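Local coordinates for protein UDP-D-quinovosamine 4-dehydrogenase (Vibrio fischeri, PDB 3NKL) that probably acts as an oxidoreductase and lyase on a UDP-linked amino sugar, this chain being the Rossmann-like, CoA-binding-family domain of a longer, probably membrane-bound protein, at residues B[68-73]-B[112-117]; B[18-23]-B[29-34]; B[13-18]-B[72-77]. One frame throughout, in Å; residues are numbered along the deposited sequence. Where two conformers were deposited one is given.

Contact 1: B[68-73]-B[112-117]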
loop_
_atom_site.group_PDB
_atom_site.type_symbol
_atom_site.label_atom_id
_atom_site.label_comp_id
_atom_site.label_asym_id
_atom_site.label_seq_id
_atom_site.Cartn_x
_atom_site.Cartn_y
_atom_site.Cartn_z
ATOM N N THR B 68 21.595 -1.834 -4.583
ATOM C CA THR B 68 20.348 -2.437 -5.081
ATOM C C THR B 68 19.180 -1.920 -4.258
ATOM O O THR B 68 19.243 -1.921 -3.028
ATOM C CB THR B 68 20.395 -3.977 -4.975
ATOM O OG1 THR B 68 21.422 -4.479 -5.829
ATOM C CG2 THR B 68 19.081 -4.598 -5.390
ATOM N N VAL B 69 18.119 -1.473 -4.937
ATOM C CA VAL B 69 16.913 -1.027 -4.261
ATOM C C VAL B 69 15.745 -1.843 -4.798
ATOM O O VAL B 69 15.635 -2.060 -6.005
ATOM C CB VAL B 69 16.695 0.501 -4.435
ATOM C CG1 VAL B 69 15.296 0.922 -3.944
ATOM C CG2 VAL B 69 17.814 1.278 -3.697
ATOM N N LEU B 70 14.905 -2.338 -3.895
ATOM C CA LEU B 70 13.775 -3.183 -4.267
ATOM C C LEU B 70 12.469 -2.402 -4.169
ATOM O O LEU B 70 12.177 -1.798 -3.139
ATOM C CB LEU B 70 13.708 -4.393 -3.332
ATOM C CG LEU B 70 15.001 -5.197 -3.145
ATOM C CD1 LEU B 70 14.690 -6.410 -2.267
ATOM C CD2 LEU B 70 15.565 -5.625 -4.476
ATOM N N LEU B 71 11.665 -2.438 -5.221
ATOM C CA LEU B 71 10.398 -1.702 -5.224
ATOM C C LEU B 71 9.263 -2.595 -4.752
ATOM O O LEU B 71 9.044 -3.668 -5.307
ATOM C CB LEU B 71 10.064 -1.198 -6.621
ATOM C CG LEU B 71 11.096 -0.263 -7.257
ATOM C CD1 LEU B 71 10.585 0.205 -8.599
ATOM C CD2 LEU B 71 11.370 0.932 -6.363
ATOM N N ALA B 72 8.555 -2.149 -3.723
ATOM C CA ALA B 72 7.384 -2.850 -3.236
ATOM C C ALA B 72 6.245 -1.830 -3.165
ATOM O O ALA B 72 5.708 -1.545 -2.089
ATOM C CB ALA B 72 7.663 -3.474 -1.862
ATOM N N VAL B 73 5.910 -1.266 -4.329
ATOM C CA VAL B 73 4.836 -0.283 -4.446
ATOM C C VAL B 73 3.839 -0.672 -5.539
ATOM O O VAL B 73 3.630 0.070 -6.498
ATOM C CB VAL B 73 5.383 1.123 -4.749
ATOM C CG1 VAL B 73 6.021 1.719 -3.487
ATOM C CG2 VAL B 73 6.381 1.085 -5.928
ATOM N N GLY B 112 7.865 -12.437 -3.373
ATOM C CA GLY B 112 9.307 -12.631 -3.359
ATOM C C GLY B 112 9.935 -12.715 -4.743
ATOM O O GLY B 112 11.146 -12.764 -4.847
ATOM N N GLN B 113 9.133 -12.772 -5.810
ATOM C CA GLN B 113 9.720 -12.836 -7.158
ATOM C C GLN B 113 10.161 -11.433 -7.565
ATOM O O GLN B 113 9.335 -10.538 -7.766
ATOM C CB GLN B 113 8.721 -13.405 -8.176
ATOM C CG GLN B 113 8.331 -14.871 -7.923
ATOM C CD GLN B 113 7.357 -15.410 -8.972
ATOM O OE1 GLN B 113 6.224 -15.776 -8.657
ATOM N NE2 GLN B 113 7.812 -15.482 -10.223
ATOM N N LEU B 114 11.465 -11.235 -7.688
ATOM C CA LEU B 114 12.008 -9.903 -7.939
ATOM C C LEU B 114 12.521 -9.828 -9.366
ATOM O O LEU B 114 13.392 -10.607 -9.747
ATOM C CB LEU B 114 13.177 -9.642 -6.976
ATOM C CG LEU B 114 12.794 -9.497 -5.495
ATOM C CD1 LEU B 114 14.042 -9.450 -4.631
ATOM C CD2 LEU B 114 11.932 -8.240 -5.286
ATOM N N LYS B 115 11.982 -8.894 -10.151
ATOM C CA LYS B 115 12.384 -8.745 -11.543
ATOM C C LYS B 115 13.138 -7.437 -11.755
ATOM O O LYS B 115 12.765 -6.408 -11.193
ATOM C CB LYS B 115 11.113 -8.722 -12.392
ATOM C CG LYS B 115 11.343 -8.596 -13.887
ATOM C CD LYS B 115 10.000 -8.854 -14.568
ATOM C CE LYS B 115 9.655 -7.760 -15.527
ATOM N NZ LYS B 115 10.384 -7.992 -16.795
ATOM N N GLU B 116 14.180 -7.466 -12.580
ATOM C CA GLU B 116 14.896 -6.229 -12.928
ATOM C C GLU B 116 13.945 -5.309 -13.706
ATOM O O GLU B 116 13.235 -5.778 -14.590
ATOM C CB GLU B 116 16.170 -6.557 -13.729
ATOM C CG GLU B 116 17.104 -7.519 -12.983
ATOM C CD GLU B 116 18.369 -7.926 -13.748
ATOM O OE1 GLU B 116 19.295 -8.449 -13.084
ATOM O OE2 GLU B 116 18.440 -7.749 -14.988
ATOM N N VAL B 117 13.885 -4.018 -13.368
ATOM C CA VAL B 117 13.009 -3.117 -14.128
ATOM C C VAL B 117 13.482 -3.002 -15.582
ATOM O O VAL B 117 14.661 -3.217 -15.869
ATOM C CB VAL B 117 12.862 -1.717 -13.496
ATOM C CG1 VAL B 117 12.297 -1.848 -12.078
ATOM C CG2 VAL B 117 14.181 -0.977 -13.517
#
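Leu70 and Leu114 meet across one face of a Rossmann-like sheet, a good example of how two chain segments with another strand between them can still be joined by side chains alone. Strand 94-97 lies between strands 68-71 and 115-116, so the backbones stay apart: the CA atoms of Leu70 and Leu114 are 7.9 Å from each other. The gap is bridged at the methyl groups. Leu114 CD1 comes to 3.9 Å from Leu70 CD1 and also reaches Leu70 CD2, at 4.1 Å, so that one methyl rests against the forked end of the other leucine. The two side chains cross at about a right angle. In Leu70, CG stands opposite the carbonyl carbon (chi1 -51°), which turns the fork from the strand toward Leu114.

On the other face of the sheet the next residue repeats the theme more loosely, with Leu71 CD1 4.4 Å from Val117 CG1. Both contacts are purely apolar, and together they bury a modest 132 Å².

The second shell explains the positions. Leu70 packs on Leu96 of the intervening strand and against Leu19 and Leu23 of helix 14-25, while Leu71 and Val117 both lie on Val95, with Ile84, Ile85 and Leu88 of helix 78-89 covering Leu71. Alternation along the strand thus sends neighbouring leucines into the two helical layers of an alpha-beta-alpha sandwich. The backbone of 68-71 is fixed between strands 5-10 and 94-97, backbone hydrogen bonds joining Leu70 to Leu8 and Tyr10, and Leu71 to Leu96. Ahead of Leu114, the loop is tied by two hydrogen bonds to Ser110: Gly112 N with its OG, and Gln113 OE1 with its N.

Contact 2: B[18-23]-B[29-34]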
loop_
_atom_site.group_PDB
_atom_site.type_symbol
_atom_site.label_atom_id
_atom_site.label_comp_id
_atom_site.label_asym_id
_atom_site.label_seq_id
_atom_site.Cartn_x
_atom_site.Cartn_y
_atom_site.Cartn_z
ATOM N N GLN B 18 5.773 -7.374 3.921
ATOM C CA GLN B 18 5.838 -8.797 3.610
ATOM C C GLN B 18 7.130 -9.133 2.890
ATOM O O GLN B 18 7.771 -10.146 3.183
ATOM C CB GLN B 18 4.650 -9.226 2.753
ATOM C CG GLN B 18 3.322 -9.112 3.439
ATOM C CD GLN B 18 2.218 -9.556 2.517
ATOM O OE1 GLN B 18 2.072 -10.750 2.259
ATOM N NE2 GLN B 18 1.473 -8.601 1.968
ATOM N N LEU B 19 7.531 -8.281 1.951
ATOM C CA LEU B 19 8.817 -8.509 1.292
ATOM C C LEU B 19 9.944 -8.552 2.303
ATOM O O LEU B 19 10.805 -9.443 2.258
ATOM C CB LEU B 19 9.100 -7.437 0.244
ATOM C CG LEU B 19 10.426 -7.551 -0.517
ATOM C CD1 LEU B 19 10.461 -8.805 -1.366
ATOM C CD2 LEU B 19 10.603 -6.306 -1.399
ATOM N N ALA B 20 9.968 -7.596 3.218
ATOM C CA ALA B 20 11.076 -7.545 4.165
ATOM C C ALA B 20 11.158 -8.853 4.964
ATOM O O ALA B 20 12.243 -9.296 5.307
ATOM C CB ALA B 20 10.966 -6.336 5.086
ATOM N N ASN B 21 10.014 -9.480 5.241
ATOM C CA ASN B 21 10.017 -10.795 5.910
ATOM C C ASN B 21 10.496 -11.915 5.004
ATOM O O ASN B 21 11.243 -12.790 5.431
ATOM C CB ASN B 21 8.625 -11.153 6.429
ATOM C CG ASN B 21 8.222 -10.330 7.620
ATOM O OD1 ASN B 21 7.045 -10.275 7.975
ATOM N ND2 ASN B 21 9.192 -9.684 8.248
HETATM N N MSE B 22 10.021 -11.907 3.763
HETATM C CA MSE B 22 10.523 -12.801 2.736
HETATM C C MSE B 22 12.046 -12.753 2.814
HETATM O O MSE B 22 12.708 -13.767 3.057
HETATM C CB MSE B 22 10.076 -12.308 1.360
HETATM C CG MSE B 22 9.799 -13.390 0.326
HETATM SE SE MSE B 22 7.963 -13.966 0.515
HETATM C CE MSE B 22 7.105 -12.225 0.341
ATOM N N LEU B 23 12.594 -11.553 2.634
ATOM C CA LEU B 23 14.062 -11.348 2.601
ATOM C C LEU B 23 14.776 -11.690 3.910
ATOM O O LEU B 23 15.792 -12.395 3.915
ATOM C CB LEU B 23 14.383 -9.891 2.262
ATOM C CG LEU B 23 13.719 -9.312 1.012
ATOM C CD1 LEU B 23 14.264 -7.936 0.728
ATOM C CD2 LEU B 23 13.928 -10.215 -0.200
ATOM N N PHE B 29 19.247 -11.118 0.524
ATOM C CA PHE B 29 19.233 -9.676 0.746
ATOM C C PHE B 29 18.973 -9.352 2.217
ATOM O O PHE B 29 18.263 -10.082 2.909
ATOM C CB PHE B 29 18.144 -9.006 -0.090
ATOM C CG PHE B 29 18.350 -9.089 -1.578
ATOM C CD1 PHE B 29 19.364 -8.382 -2.196
ATOM C CD2 PHE B 29 17.489 -9.842 -2.367
ATOM C CE1 PHE B 29 19.543 -8.439 -3.568
ATOM C CE2 PHE B 29 17.653 -9.895 -3.741
ATOM C CZ PHE B 29 18.676 -9.192 -4.344
ATOM N N HIS B 30 19.522 -8.238 2.684
ATOM C CA HIS B 30 19.176 -7.742 4.001
ATOM C C HIS B 30 18.593 -6.336 3.905
ATOM O O HIS B 30 19.286 -5.390 3.506
ATOM C CB HIS B 30 20.395 -7.753 4.926
ATOM C CG HIS B 30 20.162 -7.050 6.227
ATOM N ND1 HIS B 30 19.284 -7.522 7.180
ATOM C CD2 HIS B 30 20.680 -5.903 6.728
ATOM C CE1 HIS B 30 19.271 -6.697 8.212
ATOM N NE2 HIS B 30 20.111 -5.707 7.964
ATOM N N PRO B 31 17.308 -6.184 4.258
ATOM C CA PRO B 31 16.741 -4.841 4.145
ATOM C C PRO B 31 17.277 -3.956 5.270
ATOM O O PRO B 31 17.096 -4.280 6.438
ATOM C CB PRO B 31 15.225 -5.083 4.280
ATOM C CG PRO B 31 15.100 -6.364 5.018
ATOM C CD PRO B 31 16.334 -7.177 4.750
ATOM N N ILE B 32 17.950 -2.869 4.910
ATOM C CA ILE B 32 18.539 -1.946 5.878
ATOM C C ILE B 32 17.516 -0.967 6.433
ATOM O O ILE B 32 17.535 -0.626 7.619
ATOM C CB ILE B 32 19.648 -1.115 5.203
ATOM C CG1 ILE B 32 20.787 -2.030 4.761
ATOM C CG2 ILE B 32 20.147 -0.026 6.131
ATOM C CD1 ILE B 32 21.329 -2.878 5.861
ATOM N N ALA B 33 16.632 -0.510 5.554
ATOM C CA ALA B 33 15.635 0.504 5.894
ATOM C C ALA B 33 14.602 0.506 4.793
ATOM O O ALA B 33 14.849 -0.066 3.716
ATOM C CB ALA B 33 16.291 1.871 5.983
ATOM N N PHE B 34 13.459 1.146 5.057
ATOM C CA PHE B 34 12.437 1.390 4.056
ATOM C C PHE B 34 12.514 2.828 3.576
ATOM O O PHE B 34 12.903 3.721 4.323
ATOM C CB PHE B 34 11.023 1.214 4.651
ATOM C CG PHE B 34 10.676 -0.197 5.005
ATOM C CD1 PHE B 34 10.798 -0.650 6.310
ATOM C CD2 PHE B 34 10.202 -1.072 4.036
ATOM C CE1 PHE B 34 10.454 -1.950 6.637
ATOM C CE2 PHE B 34 9.860 -2.377 4.354
ATOM C CZ PHE B 34 9.979 -2.815 5.649
HETATM O O HOH W 1 16.999 -12.763 1.078
#
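Leu23, near the end of helix 14-25, packs against Phe29 and Pro31 of the strand that follows, within the beta-alpha-beta unit of strand 5-10, helix 14-25 and strand 29-35 in a Rossmann-like fold. The N-to-C directions of the helix and strand segments make 136°, and a short connection lets the chain turn back along its own helix. Traced outward, Leu23 CB lies 3.9 Å from Phe29 O and 4.2 Å from Pro31 CD. Its CG is placed opposite the carbonyl carbon (chi1 -52°), and from there the branches divide between the CB and the ring of Phe29: Leu23 CD1 sits 4.1 Å from Phe29 CB, while Leu23 CD2 meets the ring at Phe29 CD2, 4.2 Å away. The two side chains cross at a slant.

One turn earlier, Ala20 is small enough to take both neighbours on a single methyl. Ala20 CB approaches Phe34 CZ to 3.7 Å and also touches Pro31 CG, so Pro31 packs against both helix residues. Ile9 and Ile49, from the strands flanking 29-35, also touch Ala20.

Polar groups meet where helix and strand draw together at the connection. There a water donates to Leu23 O at 3.1 Å and accepts from Phe29 N at 2.8 Å.

Contact 3: B[13-18]-B[72-77]. With SO4 (sulfate ion), chain C.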
loop_
_atom_site.group_PDB
_atom_site.type_symbol
_atom_site.label_atom_id
_atom_site.label_comp_id
_atom_site.label_asym_id
_atom_site.label_seq_id
_atom_site.Cartn_x
_atom_site.Cartn_y
_atom_site.Cartn_z
ATOM N N GLY B 13 4.365 -0.087 3.045
ATOM C CA GLY B 13 2.994 -0.511 3.295
ATOM C C GLY B 13 3.008 -2.013 3.494
ATOM O O GLY B 13 4.071 -2.612 3.654
ATOM N N SER B 14 1.835 -2.637 3.460
ATOM C CA SER B 14 1.759 -4.081 3.663
ATOM C C SER B 14 2.609 -4.904 2.690
ATOM O O SER B 14 3.075 -5.978 3.054
ATOM C CB SER B 14 0.306 -4.568 3.619
ATOM O OG SER B 14 -0.216 -4.475 2.293
ATOM N N ALA B 15 2.783 -4.446 1.453
ATOM C CA ALA B 15 3.588 -5.214 0.496
ATOM C C ALA B 15 5.045 -5.203 0.883
ATOM O O ALA B 15 5.679 -6.250 0.897
ATOM C CB ALA B 15 3.416 -4.683 -0.954
ATOM N N GLY B 16 5.581 -4.027 1.189
ATOM C CA GLY B 16 6.995 -3.901 1.540
ATOM C C GLY B 16 7.330 -4.639 2.831
ATOM O O GLY B 16 8.410 -5.215 2.998
ATOM N N LEU B 17 6.378 -4.643 3.748
ATOM C CA LEU B 17 6.555 -5.344 5.005
ATOM C C LEU B 17 6.647 -6.839 4.768
ATOM O O LEU B 17 7.485 -7.509 5.361
ATOM C CB LEU B 17 5.406 -5.032 5.966
ATOM C CG LEU B 17 5.518 -5.766 7.301
ATOM C CD1 LEU B 17 6.856 -5.441 7.944
ATOM C CD2 LEU B 17 4.364 -5.402 8.230
ATOM N N GLN B 18 5.773 -7.374 3.921
ATOM C CA GLN B 18 5.838 -8.797 3.610
ATOM C C GLN B 18 7.130 -9.133 2.890
ATOM O O GLN B 18 7.771 -10.146 3.183
ATOM C CB GLN B 18 4.650 -9.226 2.753
ATOM C CG GLN B 18 3.322 -9.112 3.439
ATOM C CD GLN B 18 2.218 -9.556 2.517
ATOM O OE1 GLN B 18 2.072 -10.750 2.259
ATOM N NE2 GLN B 18 1.473 -8.601 1.968
ATOM N N ALA B 72 8.555 -2.149 -3.723
ATOM C CA ALA B 72 7.384 -2.850 -3.236
ATOM C C ALA B 72 6.245 -1.830 -3.165
ATOM O O ALA B 72 5.708 -1.545 -2.089
ATOM C CB ALA B 72 7.663 -3.474 -1.862
ATOM N N VAL B 73 5.910 -1.266 -4.329
ATOM C CA VAL B 73 4.836 -0.283 -4.446
ATOM C C VAL B 73 3.839 -0.672 -5.539
ATOM O O VAL B 73 3.630 0.070 -6.498
ATOM C CB VAL B 73 5.383 1.123 -4.749
ATOM C CG1 VAL B 73 6.021 1.719 -3.487
ATOM C CG2 VAL B 73 6.381 1.085 -5.928
ATOM N N PRO B 74 3.209 -1.840 -5.381
ATOM C CA PRO B 74 2.238 -2.323 -6.374
ATOM C C PRO B 74 1.027 -1.369 -6.502
ATOM O O PRO B 74 0.324 -1.394 -7.515
ATOM C CB PRO B 74 1.806 -3.690 -5.815
ATOM C CG PRO B 74 2.114 -3.631 -4.339
ATOM C CD PRO B 74 3.407 -2.802 -4.280
ATOM N N SER B 75 0.802 -0.498 -5.521
ATOM C CA SER B 75 -0.362 0.394 -5.646
ATOM C C SER B 75 -0.024 1.726 -6.311
ATOM O O SER B 75 -0.877 2.594 -6.431
ATOM C CB SER B 75 -1.051 0.638 -4.295
ATOM O OG SER B 75 -0.237 1.438 -3.455
ATOM N N ALA B 76 1.225 1.904 -6.717
ATOM C CA ALA B 76 1.606 3.134 -7.390
ATOM C C ALA B 76 1.104 3.068 -8.829
ATOM O O ALA B 76 1.169 2.013 -9.461
ATOM C CB ALA B 76 3.163 3.287 -7.359
ATOM N N SER B 77 0.617 4.192 -9.344
ATOM C CA SER B 77 0.251 4.297 -10.748
ATOM C C SER B 77 1.497 4.080 -11.586
ATOM O O SER B 77 2.624 4.204 -11.082
ATOM C CB SER B 77 -0.317 5.686 -11.044
ATOM O OG SER B 77 0.699 6.654 -10.831
HETATM S S SO4 C . -1.203 -0.972 2.277
HETATM O O1 SO4 C . -0.458 -1.009 3.543
HETATM O O2 SO4 C . -2.345 -0.058 2.457
HETATM O O3 SO4 C . -0.372 -0.434 1.214
HETATM O O4 SO4 C . -1.720 -2.292 1.921
HETATM O O HOH W 2 4.572 -1.319 0.456
#
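Gly16 and Ala72 form the tight part of this contact: Ala72 CB presses on bare backbone, 3.5 Å from Gly16 CA. This is consistent with Gly16 being the last glycine of a GxGxxG-type pattern, where the missing side chain lets the helix start come close to the neighbouring strand end. Beside them Ala15 CB lies 3.8 Å from Pro74 CG.

The looser side is bridged by water. A water accepts from Gly13 N (2.9 Å) and Gly16 N (3.0 Å) and donates to Ala72 O (2.8 Å), tying the helix start to the loop. A sulfate, probably from the crystallisation liquor, instead links Ser14 to the second subunit. Ser14 N donates to sulfate O1 at 2.8 Å (162° at the hydrogen). Ser14 OG, set between the backbone N and the carbonyl carbon (chi1 70°), is thereby brought to sulfate O4, 2.7 Å away. Ser14 N, Ala15 N and Ser75 OG of the second subunit bind the ion too, consistent with the anion-binding helix start of dinucleotide-binding folds.

Beyond Pro74, Ser77 at the N-cap bonds through OG to Gln80 N of helix 78-89. The contact therefore lies at the C-terminal ends of the central parallel strands, between helices 14-25 and 78-89.

The three contacts lie close together in one Rossmann-like domain, their centres about 10 to 12 Å apart. Contact 2 is nested within the chain loop closed by contact 3 and ends before contact 1 begins. Helix 14-25 serves contacts 2 and 3, which share Gln18, while contacts 1 and 3 share Ala72 and Val73 where strand 68-71 runs into its loop. Contacts 1 and 2 reach the same sheet and merge into one core, Leu70 touching Leu23 and Leu114 touching Phe29. Phe34 of contact 2 reaches the backbone of Gly16. The apolar core beside helix 14-25 is thus continuous with the glycine-rich turn and sulfate site at the subunit interface.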